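Methionine gamma-lyase (Trichomonas vaginalis, PDB 1E5E) belongs to the Cys/Met metabolism family of pyridoxal phosphate-dependent enzymes and assembles from four chains. Local coordinates at residues V151-P156 with E167-D172. Sequence-based numbering, arbitrary orientation.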
ATOM      1  N   VAL A 151      -6.460   8.296 -37.316  1.00 18.02           N
ATOM      2  CA  VAL A 151      -5.075   8.323 -37.774  1.00 19.32           C
ATOM      3  C   VAL A 151      -4.248   8.281 -36.465  1.00 20.15           C
ATOM      4  O   VAL A 151      -4.426   9.161 -35.619  1.00 19.09           O
ATOM      5  CB  VAL A 151      -4.759   9.543 -38.617  1.00 19.54           C
ATOM      6  CG1 VAL A 151      -3.257   9.588 -38.870  1.00 21.24           C
ATOM      7  CG2 VAL A 151      -5.519   9.484 -39.946  1.00 20.11           C
ATOM      8  N   TYR A 152      -3.329   7.347 -36.324  1.00 19.54           N
ATOM      9  CA  TYR A 152      -2.629   7.097 -35.073  1.00 20.33           C
ATOM     10  C   TYR A 152      -1.120   7.070 -35.283  1.00 21.36           C
ATOM     11  O   TYR A 152      -0.686   6.481 -36.279  1.00 21.67           O
ATOM     12  CB  TYR A 152      -3.072   5.699 -34.538  1.00 19.16           C
ATOM     13  CG  TYR A 152      -2.513   5.295 -33.192  1.00 20.20           C
ATOM     14  CD1 TYR A 152      -1.252   4.714 -33.102  1.00 20.09           C
ATOM     15  CD2 TYR A 152      -3.227   5.487 -32.014  1.00 20.94           C
ATOM     16  CE1 TYR A 152      -0.716   4.335 -31.877  1.00 20.50           C
ATOM     17  CE2 TYR A 152      -2.726   5.107 -30.779  1.00 19.84           C
ATOM     18  CZ  TYR A 152      -1.471   4.557 -30.712  1.00 20.77           C
ATOM     19  OH  TYR A 152      -0.964   4.162 -29.495  1.00 19.10           O
ATOM     20  N   PHE A 153      -0.346   7.684 -34.390  1.00 20.18           N
ATOM     21  CA  PHE A 153       1.103   7.671 -34.492  1.00 19.43           C
ATOM     22  C   PHE A 153       1.771   7.875 -33.126  1.00 19.57           C
ATOM     23  O   PHE A 153       1.116   8.289 -32.156  1.00 18.53           O
ATOM     24  CB  PHE A 153       1.602   8.794 -35.439  1.00 16.68           C
ATOM     25  CG  PHE A 153       1.144  10.147 -35.053  1.00 17.86           C
ATOM     26  CD1 PHE A 153       1.850  10.915 -34.108  1.00 18.29           C
ATOM     27  CD2 PHE A 153       0.091  10.760 -35.680  1.00 16.42           C
ATOM     28  CE1 PHE A 153       1.401  12.137 -33.705  1.00 18.43           C
ATOM     29  CE2 PHE A 153      -0.331  12.024 -35.322  1.00 17.55           C
ATOM     30  CZ  PHE A 153       0.333  12.732 -34.345  1.00 18.96           C
ATOM     31  N   GLU A 154       3.076   7.656 -33.088  1.00 17.91           N
ATOM     32  CA  GLU A 154       3.875   7.952 -31.899  1.00 17.75           C
ATOM     33  C   GLU A 154       5.041   8.841 -32.344  1.00 18.58           C
ATOM     34  O   GLU A 154       5.759   8.386 -33.259  1.00 17.65           O
ATOM     35  CB  GLU A 154       4.594   6.720 -31.364  1.00 16.95           C
ATOM     36  CG  GLU A 154       3.728   5.557 -30.931  1.00 19.93           C
ATOM     37  CD  GLU A 154       4.466   4.307 -30.524  1.00 21.17           C
ATOM     38  OE1 GLU A 154       5.710   4.382 -30.366  1.00 23.20           O
ATOM     39  OE2 GLU A 154       3.851   3.206 -30.425  1.00 20.77           O
ATOM     40  N   THR A 155       5.328   9.929 -31.658  1.00 17.87           N
ATOM     41  CA  THR A 155       6.554  10.652 -31.970  1.00 17.74           C
ATOM     42  C   THR A 155       7.148  11.226 -30.687  1.00 18.55           C
ATOM     43  O   THR A 155       6.474  11.891 -29.906  1.00 18.02           O
ATOM     44  CB  THR A 155       6.255  11.736 -33.027  1.00 18.44           C
ATOM     45  OG1 THR A 155       7.433  12.475 -33.316  1.00 17.62           O
ATOM     46  CG2 THR A 155       5.199  12.750 -32.564  1.00 16.66           C
ATOM     47  N   PRO A 156       8.433  11.000 -30.430  1.00 18.62           N
ATOM     48  CA  PRO A 156       9.288  10.165 -31.277  1.00 18.93           C
ATOM     49  C   PRO A 156       8.855   8.716 -31.218  1.00 21.02           C
ATOM     50  O   PRO A 156       8.331   8.281 -30.161  1.00 21.11           O
ATOM     51  CB  PRO A 156      10.680  10.325 -30.696  1.00 19.06           C
ATOM     52  CG  PRO A 156      10.634  11.554 -29.821  1.00 15.97           C
ATOM     53  CD  PRO A 156       9.202  11.616 -29.338  1.00 17.61           C
ATOM     54  N   GLU A 167       1.513  18.630 -36.876  1.00 23.10           N
ATOM     55  CA  GLU A 167       0.612  19.599 -37.503  1.00 26.53           C
ATOM     56  C   GLU A 167       0.225  19.167 -38.930  1.00 26.42           C
ATOM     57  O   GLU A 167      -0.952  19.201 -39.292  1.00 23.17           O
ATOM     58  CB  GLU A 167       1.208  20.986 -37.539  1.00 27.85           C
ATOM     59  CG  GLU A 167       0.165  22.004 -37.978  1.00 32.33           C
ATOM     60  CD  GLU A 167       0.607  23.405 -37.651  1.00 36.43           C
ATOM     61  OE1 GLU A 167       1.701  23.622 -37.069  1.00 38.33           O
ATOM     62  OE2 GLU A 167      -0.185  24.322 -37.933  1.00 39.35           O
ATOM     63  N   ARG A 168       1.219  18.684 -39.673  1.00 26.72           N
ATOM     64  CA  ARG A 168       0.997  18.210 -41.015  1.00 27.69           C
ATOM     65  C   ARG A 168       0.056  17.016 -41.081  1.00 26.40           C
ATOM     66  O   ARG A 168      -0.843  17.019 -41.928  1.00 24.67           O
ATOM     67  CB  ARG A 168       2.276  17.774 -41.755  1.00 31.11           C
ATOM     68  CG  ARG A 168       1.942  17.760 -43.262  1.00 37.23           C
ATOM     69  CD  ARG A 168       3.199  17.590 -44.111  1.00 42.72           C
ATOM     70  NE  ARG A 168       3.721  16.231 -43.898  1.00 46.47           N
ATOM     71  CZ  ARG A 168       4.971  16.086 -43.426  1.00 48.13           C
ATOM     72  NH1 ARG A 168       5.737  17.145 -43.143  1.00 48.21           N
ATOM     73  NH2 ARG A 168       5.396  14.847 -43.239  1.00 48.19           N
ATOM     74  N   VAL A 169       0.303  16.031 -40.211  1.00 23.94           N
ATOM     75  CA  VAL A 169      -0.535  14.854 -40.187  1.00 21.25           C
ATOM     76  C   VAL A 169      -1.962  15.287 -39.846  1.00 22.71           C
ATOM     77  O   VAL A 169      -2.912  14.775 -40.443  1.00 21.93           O
ATOM     78  CB  VAL A 169       0.010  13.818 -39.188  1.00 22.51           C
ATOM     79  CG1 VAL A 169      -0.988  12.711 -38.862  1.00 20.33           C
ATOM     80  CG2 VAL A 169       1.330  13.203 -39.679  1.00 21.27           C
ATOM     81  N   CYS A 170      -2.132  16.178 -38.875  1.00 21.83           N
ATOM     82  CA  CYS A 170      -3.477  16.586 -38.506  1.00 22.87           C
ATOM     83  C   CYS A 170      -4.195  17.307 -39.640  1.00 24.09           C
ATOM     84  O   CYS A 170      -5.372  17.037 -39.886  1.00 21.61           O
ATOM     85  CB  CYS A 170      -3.467  17.432 -37.223  1.00 18.82           C
ATOM     86  SG  CYS A 170      -3.023  16.419 -35.792  1.00 17.91           S
ATOM     87  N   LYS A 171      -3.512  18.224 -40.332  1.00 25.51           N
ATOM     88  CA  LYS A 171      -4.194  18.921 -41.444  1.00 28.49           C
ATOM     89  C   LYS A 171      -4.600  17.934 -42.527  1.00 27.21           C
ATOM     90  O   LYS A 171      -5.740  17.945 -42.957  1.00 25.61           O
ATOM     91  CB  LYS A 171      -3.331  20.027 -42.032  1.00 30.71           C
ATOM     92  CG  LYS A 171      -3.093  21.140 -40.991  1.00 35.26           C
ATOM     93  CD  LYS A 171      -2.083  22.058 -41.676  1.00 39.96           C
ATOM     94  CE  LYS A 171      -1.759  23.338 -40.940  1.00 42.31           C
ATOM     95  NZ  LYS A 171      -0.456  23.855 -41.505  1.00 45.61           N
ATOM     96  N   ASP A 172      -3.759  16.974 -42.874  1.00 26.01           N
ATOM     97  CA  ASP A 172      -4.167  15.937 -43.807  1.00 27.56           C
ATOM     98  C   ASP A 172      -5.322  15.061 -43.303  1.00 28.03           C
ATOM     99  O   ASP A 172      -6.266  14.771 -44.048  1.00 26.73           O
ATOM    100  CB  ASP A 172      -2.925  15.113 -44.161  1.00 29.29           C
ATOM    101  CG  ASP A 172      -1.945  15.936 -44.997  1.00 32.56           C
ATOM    102  OD1 ASP A 172      -2.113  17.122 -45.381  1.00 33.58           O
ATOM    103  OD2 ASP A 172      -0.865  15.383 -45.246  1.00 33.94           O
TER
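V169 projects one methyl from helix 166-174 onto strand 148-154, where it meets V151 and F153 together. Its CG1 lies 3.7 Å from CE2 of the F153 ring, approached obliquely, and 3.9 Å from CG1 of V151. Both valines carry CG1 anti to the backbone N (chi1 172° in V151, 166° in V169), which brings these two methyls against each other. F153 adopts the less common first torsion, its CG flanked by both backbone substituents (chi1 56°), and the F153 and V169 side chains run alongside each other, pointing in opposite senses. All three side chains are buried; the contact is made by methyl and ring carbons, and no hydrogen bond crosses it. V151 and F153 share one face of the strand because residues alternate; Y152, between them, points away from the helix and meets F118 edge-to-face. Further along, E154 touches the bound N-(hydroxy{3-hydroxy-2-methyl-5-[(phosphonooxy)methyl]pyridin-4-yl}methyl)norvaline and hydrogen-bonds through OE2 to the backbone N of Y111. M166 and A173 of the same helix extend the contact to F153 and V151, respectively. The contact thus joins strand and helix of a beta-alpha-beta unit completed by strand 180-184; strand 148-154 lies between parallel strands 180-184 and 103-107.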